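PDB 3WV4: Non-ribosomal peptide synthetase from Streptomyces halstedii, which is a non-ribosomal peptide synthetase fragment, the N-terminal domain of a member of the ANL clan of AMP-binding enzymes. Local coordinates for residues Arg97-Leu102 with Ala141-Val146; Phe132-Val137 with Asp155-Val160. All blocks are in the same frame, centred on the assembly; numbering follows the deposited sequence.

How the contacts relate
Both contacts belong to one layered α/β unit of the AMP-binding fold: contact 1 joins two neighbouring strands of a four-stranded parallel sheet, and contact 2 joins the two helices that flank strand 145-148 in the chain. Their centres lie about 11 Å apart, and they meet directly where the helices cover the sheet. CD1 of Leu157 is 3.4 Å from OE1 of Gln101, and CD2 of Leu157 packs at 3.5 Å on CG1 of Val146. Leu134 reaches the same glutamine, its CD2 standing 4.0 Å from NE2 of Gln101. Helix 131-141 runs into the turn of contact 1, strand 145-148 follows, and helix 151-160 completes the succession.

Contact 1 (Arg97-Leu102 with Ala141-Val146); sequences RIVVQL and ADPRLV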
ATOM      1  N   ARG A  97      -3.365  -5.119  18.097  1.00 38.51           N
ATOM      2  CA  ARG A  97      -2.440  -5.185  16.989  1.00 37.93           C
ATOM      3  C   ARG A  97      -1.866  -6.585  16.816  1.00 39.66           C
ATOM      4  O   ARG A  97      -1.700  -7.334  17.796  1.00 40.53           O
ATOM      5  CB  ARG A  97      -1.262  -4.203  17.164  1.00 38.29           C
ATOM      6  CG  ARG A  97      -1.524  -2.716  16.898  1.00 38.16           C
ATOM      7  CD  ARG A  97      -2.401  -2.067  17.948  1.00 40.83           C
ATOM      8  NE  ARG A  97      -1.831  -2.217  19.296  1.00 43.84           N
ATOM      9  CZ  ARG A  97      -2.533  -2.185  20.417  1.00 44.88           C
ATOM     10  NH1 ARG A  97      -3.825  -1.970  20.373  1.00 46.59           N
ATOM     11  NH2 ARG A  97      -1.924  -2.335  21.591  1.00 49.19           N
ATOM     12  N   ILE A  98      -1.528  -6.910  15.562  1.00 36.29           N
ATOM     13  CA  ILE A  98      -0.661  -8.031  15.259  1.00 35.25           C
ATOM     14  C   ILE A  98       0.462  -7.537  14.367  1.00 34.56           C
ATOM     15  O   ILE A  98       0.233  -6.775  13.437  1.00 33.80           O
ATOM     16  CB  ILE A  98      -1.392  -9.205  14.607  1.00 34.11           C
ATOM     17  CG1 ILE A  98      -1.928  -8.865  13.214  1.00 35.16           C
ATOM     18  CG2 ILE A  98      -2.538  -9.643  15.502  1.00 35.01           C
ATOM     19  CD1 ILE A  98      -2.585 -10.059  12.538  1.00 38.05           C
ATOM     20  N   VAL A  99       1.669  -7.951  14.697  1.00 33.27           N
ATOM     21  CA  VAL A  99       2.816  -7.669  13.898  1.00 32.69           C
ATOM     22  C   VAL A  99       3.150  -8.838  13.003  1.00 33.56           C
ATOM     23  O   VAL A  99       3.188  -9.995  13.456  1.00 34.93           O
ATOM     24  CB  VAL A  99       4.058  -7.423  14.779  1.00 33.45           C
ATOM     25  CG1 VAL A  99       5.305  -7.455  13.922  1.00 33.75           C
ATOM     26  CG2 VAL A  99       3.958  -6.064  15.446  1.00 34.53           C
ATOM     27  N   VAL A 100       3.447  -8.526  11.751  1.00 31.86           N
ATOM     28  CA  VAL A 100       3.502  -9.499  10.710  1.00 33.52           C
ATOM     29  C   VAL A 100       4.739  -9.195   9.906  1.00 35.21           C
ATOM     30  O   VAL A 100       4.885  -8.065   9.396  1.00 35.07           O
ATOM     31  CB  VAL A 100       2.250  -9.371   9.805  1.00 34.72           C
ATOM     32  CG1 VAL A 100       2.311 -10.377   8.692  1.00 35.87           C
ATOM     33  CG2 VAL A 100       0.984  -9.565  10.621  1.00 34.10           C
ATOM     34  N   GLN A 101       5.630 -10.179   9.815  1.00 34.57           N
ATOM     35  CA  GLN A 101       6.877 -10.051   9.061  1.00 35.09           C
ATOM     36  C   GLN A 101       6.971 -11.162   8.066  1.00 34.29           C
ATOM     37  O   GLN A 101       7.492 -12.245   8.350  1.00 34.82           O
ATOM     38  CB  GLN A 101       8.093 -10.115   9.979  1.00 37.97           C
ATOM     39  CG  GLN A 101       9.389  -9.760   9.261  1.00 38.33           C
ATOM     40  CD  GLN A 101      10.603  -9.829  10.160  1.00 40.74           C
ATOM     41  OE1 GLN A 101      10.787 -10.812  10.869  1.00 41.47           O
ATOM     42  NE2 GLN A 101      11.454  -8.819  10.108  1.00 39.83           N
ATOM     43  N   LEU A 102       6.469 -10.887   6.884  1.00 33.09           N
ATOM     44  CA  LEU A 102       6.278 -11.889   5.881  1.00 34.20           C
ATOM     45  C   LEU A 102       6.619 -11.350   4.533  1.00 33.42           C
ATOM     46  O   LEU A 102       6.499 -10.147   4.309  1.00 32.32           O
ATOM     47  CB  LEU A 102       4.804 -12.327   5.846  1.00 33.85           C
ATOM     48  CG  LEU A 102       4.234 -13.078   7.026  1.00 33.29           C
ATOM     49  CD1 LEU A 102       2.811 -13.441   6.686  1.00 35.36           C
ATOM     50  CD2 LEU A 102       5.026 -14.343   7.247  1.00 35.73           C
ATOM     51  N   ALA A 141       4.487  -0.904  18.824  1.00 44.11           N
ATOM     52  CA  ALA A 141       3.207  -1.413  18.282  1.00 41.27           C
ATOM     53  C   ALA A 141       2.393  -2.050  19.339  1.00 43.03           C
ATOM     54  O   ALA A 141       1.129  -2.077  19.272  1.00 42.94           O
ATOM     55  CB  ALA A 141       3.467  -2.424  17.191  1.00 39.02           C
ATOM     56  N   ASP A 142       3.085  -2.645  20.306  1.00 44.53           N
ATOM     57  CA  ASP A 142       2.407  -3.239  21.452  1.00 46.31           C
ATOM     58  C   ASP A 142       1.349  -4.273  21.013  1.00 44.31           C
ATOM     59  O   ASP A 142       0.175  -4.185  21.411  1.00 51.61           O
ATOM     60  CB  ASP A 142       1.817  -2.111  22.343  1.00 49.98           C
ATOM     61  CG  ASP A 142       1.156  -2.615  23.639  1.00 52.36           C
ATOM     62  OD1 ASP A 142       1.512  -3.707  24.145  1.00 48.93           O
ATOM     63  OD2 ASP A 142       0.241  -1.899  24.116  1.00 52.98           O
ATOM     64  N   PRO A 143       1.759  -5.296  20.249  1.00 41.37           N
ATOM     65  CA  PRO A 143       0.758  -6.238  19.711  1.00 45.16           C
ATOM     66  C   PRO A 143       0.412  -7.381  20.660  1.00 46.51           C
ATOM     67  O   PRO A 143       0.969  -7.500  21.712  1.00 44.71           O
ATOM     68  CB  PRO A 143       1.457  -6.813  18.500  1.00 42.25           C
ATOM     69  CG  PRO A 143       2.873  -6.901  18.966  1.00 43.50           C
ATOM     70  CD  PRO A 143       3.109  -5.689  19.844  1.00 42.62           C
ATOM     71  N   ARG A 144      -0.505  -8.219  20.220  1.00 50.01           N
ATOM     72  CA  ARG A 144      -0.976  -9.356  20.950  1.00 50.68           C
ATOM     73  C   ARG A 144      -0.077 -10.533  20.570  1.00 50.20           C
ATOM     74  O   ARG A 144       0.214 -11.394  21.386  1.00 56.43           O
ATOM     75  CB  ARG A 144      -2.402  -9.553  20.478  1.00 53.09           C
ATOM     76  CG  ARG A 144      -3.259 -10.447  21.271  1.00 60.81           C
ATOM     77  CD  ARG A 144      -3.795  -9.828  22.545  1.00 65.35           C
ATOM     78  NE  ARG A 144      -4.822 -10.754  23.037  1.00 67.50           N
ATOM     79  CZ  ARG A 144      -5.001 -11.060  24.309  1.00 71.07           C
ATOM     80  NH1 ARG A 144      -4.243 -10.499  25.248  1.00 75.12           N
ATOM     81  NH2 ARG A 144      -5.937 -11.939  24.646  1.00 73.57           N
ATOM     82  N   LEU A 145       0.415 -10.538  19.330  1.00 49.13           N
ATOM     83  CA  LEU A 145       1.207 -11.641  18.793  1.00 46.57           C
ATOM     84  C   LEU A 145       1.941 -11.240  17.540  1.00 43.26           C
ATOM     85  O   LEU A 145       1.834 -10.112  17.064  1.00 40.14           O
ATOM     86  CB  LEU A 145       0.359 -12.868  18.540  1.00 45.87           C
ATOM     87  CG  LEU A 145      -0.851 -12.775  17.609  1.00 47.40           C
ATOM     88  CD1 LEU A 145      -0.425 -12.925  16.161  1.00 46.77           C
ATOM     89  CD2 LEU A 145      -1.834 -13.880  17.970  1.00 48.55           C
ATOM     90  N   VAL A 146       2.787 -12.138  17.087  1.00 42.38           N
ATOM     91  CA  VAL A 146       3.701 -11.829  16.033  1.00 44.31           C
ATOM     92  C   VAL A 146       3.718 -12.980  15.074  1.00 45.57           C
ATOM     93  O   VAL A 146       3.795 -14.150  15.498  1.00 52.51           O
ATOM     94  CB  VAL A 146       5.137 -11.624  16.562  1.00 44.26           C
ATOM     95  CG1 VAL A 146       6.124 -11.452  15.414  1.00 43.09           C
ATOM     96  CG2 VAL A 146       5.205 -10.436  17.521  1.00 46.04           C
TER
HETATM   97  O   HOH W   1      -2.138  -5.310  20.703  1.00 46.14           O
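Arg97 holds the C-terminal end of helix 131-141 through its side chain. Its NE donates to O of Ala141 at 3.0 Å, nearly along the C=O axis and close to the guanidinium plane. NH2 makes a weak, bent bond to O of Asp142 (2.8 Å, 130° at the hydrogen) and a looser salt bridge to OD2 of the same residue at 3.4 Å, the carboxylate turned 52° against the guanidinium. Bends at chi2 and chi3 fold the arginine chain back and turn NE, at the guanidinium edge, to O of Ala141. The ends of this ion pair have further partners: NH1 bonds to O of Gly95, and OD2 of Asp142 also pairs with Arg403. A water accepts from N of Arg97 and donates to O of Asp142, joining the strand to the turn a second way.

Backbone bonds carry the contact onward. Arg144 N donates to O of Arg97 at 2.8 Å, and Val99 N to O of Leu145 at 3.2 Å. With Val99 and Val146 in parallel register, these place 97-101 and 145-148 side by side in the sheet, between strands 121-124 and 165-167. The helix 131-141 that leads into the turn thus completes a β-α-β crossover from strand 121-124 to strand 145-148, passing over strand 97-101. CA of Val146 adds a C-H...O contact to O of Val99.

Apolar packing lies on both faces. CG2 of Val99 meets CG of Pro143 at 3.8 Å and approaches the methyl of Ala141; Val146 shares this face. On the other, Ile98 and Leu145 lie alongside and point the same way, CG2 to CD1 at 4.0 Å.

Contact 2 (Phe132-Val137 with Asp155-Val160); sequences FHLRSV and DRLRDV
Val160 wedges against helix 131-141 between Leu134 and Arg135. Its CG2 meets CB of Leu134 at 3.9 Å, while its CB lies at the same distance from CB of Arg135. Deeper in, the two leucines touch by their branch ends, with CD1 of Leu134 4.2 Å from CD1 of Leu157. No hydrogen bond crosses between the segments, and the touching surface is mainly apolar.

The long side chain of Arg135 lies along the outer margin. CG sits between the backbone N and the carbonyl carbon (chi1 70°), and a bend at chi3 swings the guanidinium over Val160, whose CG1 stands 4.1 Å above one face, offset toward the rim. NH2 of Arg135 comes within 3.5 Å of O of Asp159. The arginine thus shields the valine with both its aliphatic base and its flat head.

Behind Val160, its N bonds to O of Leu157 at 3.0 Å, a backbone link that helps fix the valine's position. NH2 of Arg158 bonds to O of Val165, tying this helix to strand 165-167.

The axes of segments 132-137 and 155-160 approach to 9.2 Å and cross at -62°, Val160 coming closest to the partner backbone at Arg135. Beneath the crossing, Leu157 rests on Ala148 of strand 145-148, while Leu134 packs on Leu125 and Met129 in the loop between strand 121-124 and its own helix, and the two helices lie together on one face of the parallel sheet.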
ATOM      1  N   PHE A 132      17.632  -4.970  17.500  1.00 67.06           N
ATOM      2  CA  PHE A 132      17.171  -3.899  18.401  1.00 60.45           C
ATOM      3  C   PHE A 132      16.088  -3.022  17.716  1.00 57.99           C
ATOM      4  O   PHE A 132      15.283  -2.355  18.375  1.00 56.20           O
ATOM      5  CB  PHE A 132      18.297  -3.000  18.858  1.00 58.60           C
ATOM      6  CG  PHE A 132      18.554  -1.861  17.930  1.00 51.68           C
ATOM      7  CD1 PHE A 132      18.165  -0.585  18.289  1.00 51.01           C
ATOM      8  CD2 PHE A 132      19.162  -2.075  16.702  1.00 47.36           C
ATOM      9  CE1 PHE A 132      18.404   0.470  17.452  1.00 50.19           C
ATOM     10  CE2 PHE A 132      19.431  -1.023  15.867  1.00 49.42           C
ATOM     11  CZ  PHE A 132      19.037   0.247  16.230  1.00 48.76           C
ATOM     12  N   HIS A 133      16.123  -2.996  16.395  1.00 52.02           N
ATOM     13  CA  HIS A 133      15.158  -2.232  15.630  1.00 52.07           C
ATOM     14  C   HIS A 133      13.779  -2.897  15.778  1.00 53.80           C
ATOM     15  O   HIS A 133      12.758  -2.222  16.077  1.00 51.62           O
ATOM     16  CB  HIS A 133      15.628  -2.158  14.180  1.00 48.39           C
ATOM     17  CG  HIS A 133      14.843  -1.209  13.358  1.00 44.30           C
ATOM     18  ND1 HIS A 133      14.958  -1.147  11.996  1.00 43.52           N
ATOM     19  CD2 HIS A 133      13.907  -0.299  13.706  1.00 45.12           C
ATOM     20  CE1 HIS A 133      14.125  -0.232  11.529  1.00 44.40           C
ATOM     21  NE2 HIS A 133      13.468   0.291  12.547  1.00 46.23           N
ATOM     22  N   LEU A 134      13.774  -4.227  15.620  1.00 54.80           N
ATOM     23  CA  LEU A 134      12.587  -5.056  15.893  1.00 51.48           C
ATOM     24  C   LEU A 134      12.044  -4.852  17.291  1.00 51.69           C
ATOM     25  O   LEU A 134      10.865  -4.565  17.456  1.00 48.34           O
ATOM     26  CB  LEU A 134      12.907  -6.533  15.662  1.00 55.21           C
ATOM     27  CG  LEU A 134      12.948  -6.793  14.150  1.00 57.64           C
ATOM     28  CD1 LEU A 134      13.722  -8.060  13.807  1.00 61.39           C
ATOM     29  CD2 LEU A 134      11.529  -6.880  13.604  1.00 56.85           C
ATOM     30  N   ARG A 135      12.906  -4.929  18.304  1.00 52.91           N
ATOM     31  CA  ARG A 135      12.415  -4.765  19.667  1.00 53.95           C
ATOM     32  C   ARG A 135      11.711  -3.433  19.859  1.00 48.56           C
ATOM     33  O   ARG A 135      10.690  -3.385  20.524  1.00 50.67           O
ATOM     34  CB  ARG A 135      13.502  -4.973  20.768  1.00 60.88           C
ATOM     35  CG  ARG A 135      14.575  -3.924  20.880  1.00 66.73           C
ATOM     36  CD  ARG A 135      15.351  -4.084  22.206  1.00 74.05           C
ATOM     37  NE  ARG A 135      15.310  -5.474  22.677  1.00 72.15           N
ATOM     38  CZ  ARG A 135      16.230  -6.401  22.409  1.00 67.65           C
ATOM     39  NH1 ARG A 135      17.309  -6.118  21.673  1.00 61.45           N
ATOM     40  NH2 ARG A 135      16.078  -7.616  22.917  1.00 68.09           N
ATOM     41  N   SER A 136      12.289  -2.351  19.343  1.00 47.50           N
ATOM     42  CA  SER A 136      11.730  -0.996  19.501  1.00 48.92           C
ATOM     43  C   SER A 136      10.360  -0.874  18.812  1.00 44.71           C
ATOM     44  O   SER A 136       9.393  -0.389  19.391  1.00 44.37           O
ATOM     45  CB  SER A 136      12.711   0.031  18.902  1.00 50.65           C
ATOM     46  OG  SER A 136      12.127   1.312  18.838  1.00 55.08           O
ATOM     47  N   VAL A 137      10.299  -1.340  17.574  1.00 43.46           N
ATOM     48  CA  VAL A 137       9.094  -1.202  16.745  1.00 41.48           C
ATOM     49  C   VAL A 137       7.983  -2.085  17.327  1.00 42.71           C
ATOM     50  O   VAL A 137       6.857  -1.619  17.549  1.00 43.79           O
ATOM     51  CB  VAL A 137       9.408  -1.537  15.268  1.00 39.58           C
ATOM     52  CG1 VAL A 137       8.139  -1.656  14.435  1.00 38.83           C
ATOM     53  CG2 VAL A 137      10.292  -0.450  14.674  1.00 40.94           C
ATOM     54  N   ASP A 155      12.484 -17.661  15.612  1.00 56.34           N
ATOM     55  CA  ASP A 155      13.464 -17.705  16.736  1.00 63.67           C
ATOM     56  C   ASP A 155      14.153 -16.354  16.901  1.00 65.36           C
ATOM     57  O   ASP A 155      14.285 -15.865  18.018  1.00 67.82           O
ATOM     58  CB  ASP A 155      14.500 -18.813  16.576  1.00 63.89           C
ATOM     59  CG  ASP A 155      13.890 -20.197  16.779  1.00 72.34           C
ATOM     60  OD1 ASP A 155      13.016 -20.357  17.676  1.00 69.92           O
ATOM     61  OD2 ASP A 155      14.273 -21.117  16.030  1.00 71.84           O
ATOM     62  N   ARG A 156      14.559 -15.735  15.802  1.00 62.85           N
ATOM     63  CA  ARG A 156      15.112 -14.389  15.905  1.00 66.88           C
ATOM     64  C   ARG A 156      14.124 -13.433  16.596  1.00 63.32           C
ATOM     65  O   ARG A 156      14.513 -12.659  17.479  1.00 56.07           O
ATOM     66  CB  ARG A 156      15.575 -13.880  14.548  1.00 73.57           C
ATOM     67  CG  ARG A 156      16.818 -14.613  14.031  1.00 83.99           C
ATOM     68  CD  ARG A 156      17.499 -13.871  12.877  1.00 91.95           C
ATOM     69  NE  ARG A 156      16.549 -13.323  11.887  1.00 97.80           N
ATOM     70  CZ  ARG A 156      16.047 -13.979  10.829  1.00 96.08           C
ATOM     71  NH1 ARG A 156      16.398 -15.240  10.564  1.00 99.88           N
ATOM     72  NH2 ARG A 156      15.175 -13.366  10.024  1.00 85.97           N
ATOM     73  N   LEU A 157      12.838 -13.526  16.260  1.00 59.41           N
ATOM     74  CA  LEU A 157      11.853 -12.645  16.888  1.00 58.95           C
ATOM     75  C   LEU A 157      11.643 -12.906  18.352  1.00 58.51           C
ATOM     76  O   LEU A 157      11.355 -11.967  19.088  1.00 57.84           O
ATOM     77  CB  LEU A 157      10.493 -12.679  16.162  1.00 57.12           C
ATOM     78  CG  LEU A 157      10.353 -11.802  14.916  1.00 57.80           C
ATOM     79  CD1 LEU A 157      11.626 -11.697  14.096  1.00 58.45           C
ATOM     80  CD2 LEU A 157       9.203 -12.304  14.055  1.00 57.57           C
ATOM     81  N   ARG A 158      11.782 -14.160  18.780  1.00 58.52           N
ATOM     82  CA  ARG A 158      11.642 -14.498  20.200  1.00 61.33           C
ATOM     83  C   ARG A 158      12.772 -13.911  21.051  1.00 58.72           C
ATOM     84  O   ARG A 158      12.590 -13.686  22.228  1.00 60.10           O
ATOM     85  CB  ARG A 158      11.537 -16.022  20.432  1.00 60.68           C
ATOM     86  CG  ARG A 158      10.172 -16.612  20.082  1.00 63.80           C
ATOM     87  CD  ARG A 158      10.215 -18.126  19.850  1.00 62.77           C
ATOM     88  NE  ARG A 158       8.969 -18.617  19.249  1.00 57.06           N
ATOM     89  CZ  ARG A 158       8.891 -19.474  18.231  1.00 55.29           C
ATOM     90  NH1 ARG A 158       9.977 -19.976  17.652  1.00 60.99           N
ATOM     91  NH2 ARG A 158       7.716 -19.821  17.758  1.00 52.60           N
ATOM     92  N   ASP A 159      13.923 -13.646  20.470  1.00 62.12           N
ATOM     93  CA  ASP A 159      14.998 -12.979  21.227  1.00 64.66           C
ATOM     94  C   ASP A 159      14.580 -11.542  21.591  1.00 65.10           C
ATOM     95  O   ASP A 159      15.092 -10.973  22.564  1.00 61.28           O
ATOM     96  CB  ASP A 159      16.317 -12.905  20.433  1.00 69.26           C
ATOM     97  CG  ASP A 159      16.844 -14.278  19.992  1.00 70.67           C
ATOM     98  OD1 ASP A 159      16.611 -15.286  20.703  1.00 63.65           O
ATOM     99  OD2 ASP A 159      17.495 -14.337  18.916  1.00 71.52           O
ATOM    100  N   VAL A 160      13.638 -10.961  20.831  1.00 60.98           N
ATOM    101  CA  VAL A 160      13.373  -9.535  20.977  1.00 60.17           C
ATOM    102  C   VAL A 160      12.013  -9.216  21.546  1.00 54.68           C
ATOM    103  O   VAL A 160      11.717  -8.064  21.760  1.00 54.89           O
ATOM    104  CB  VAL A 160      13.617  -8.746  19.672  1.00 64.05           C
ATOM    105  CG1 VAL A 160      14.979  -9.076  19.082  1.00 61.61           C
ATOM    106  CG2 VAL A 160      12.516  -8.989  18.640  1.00 65.70           C
TER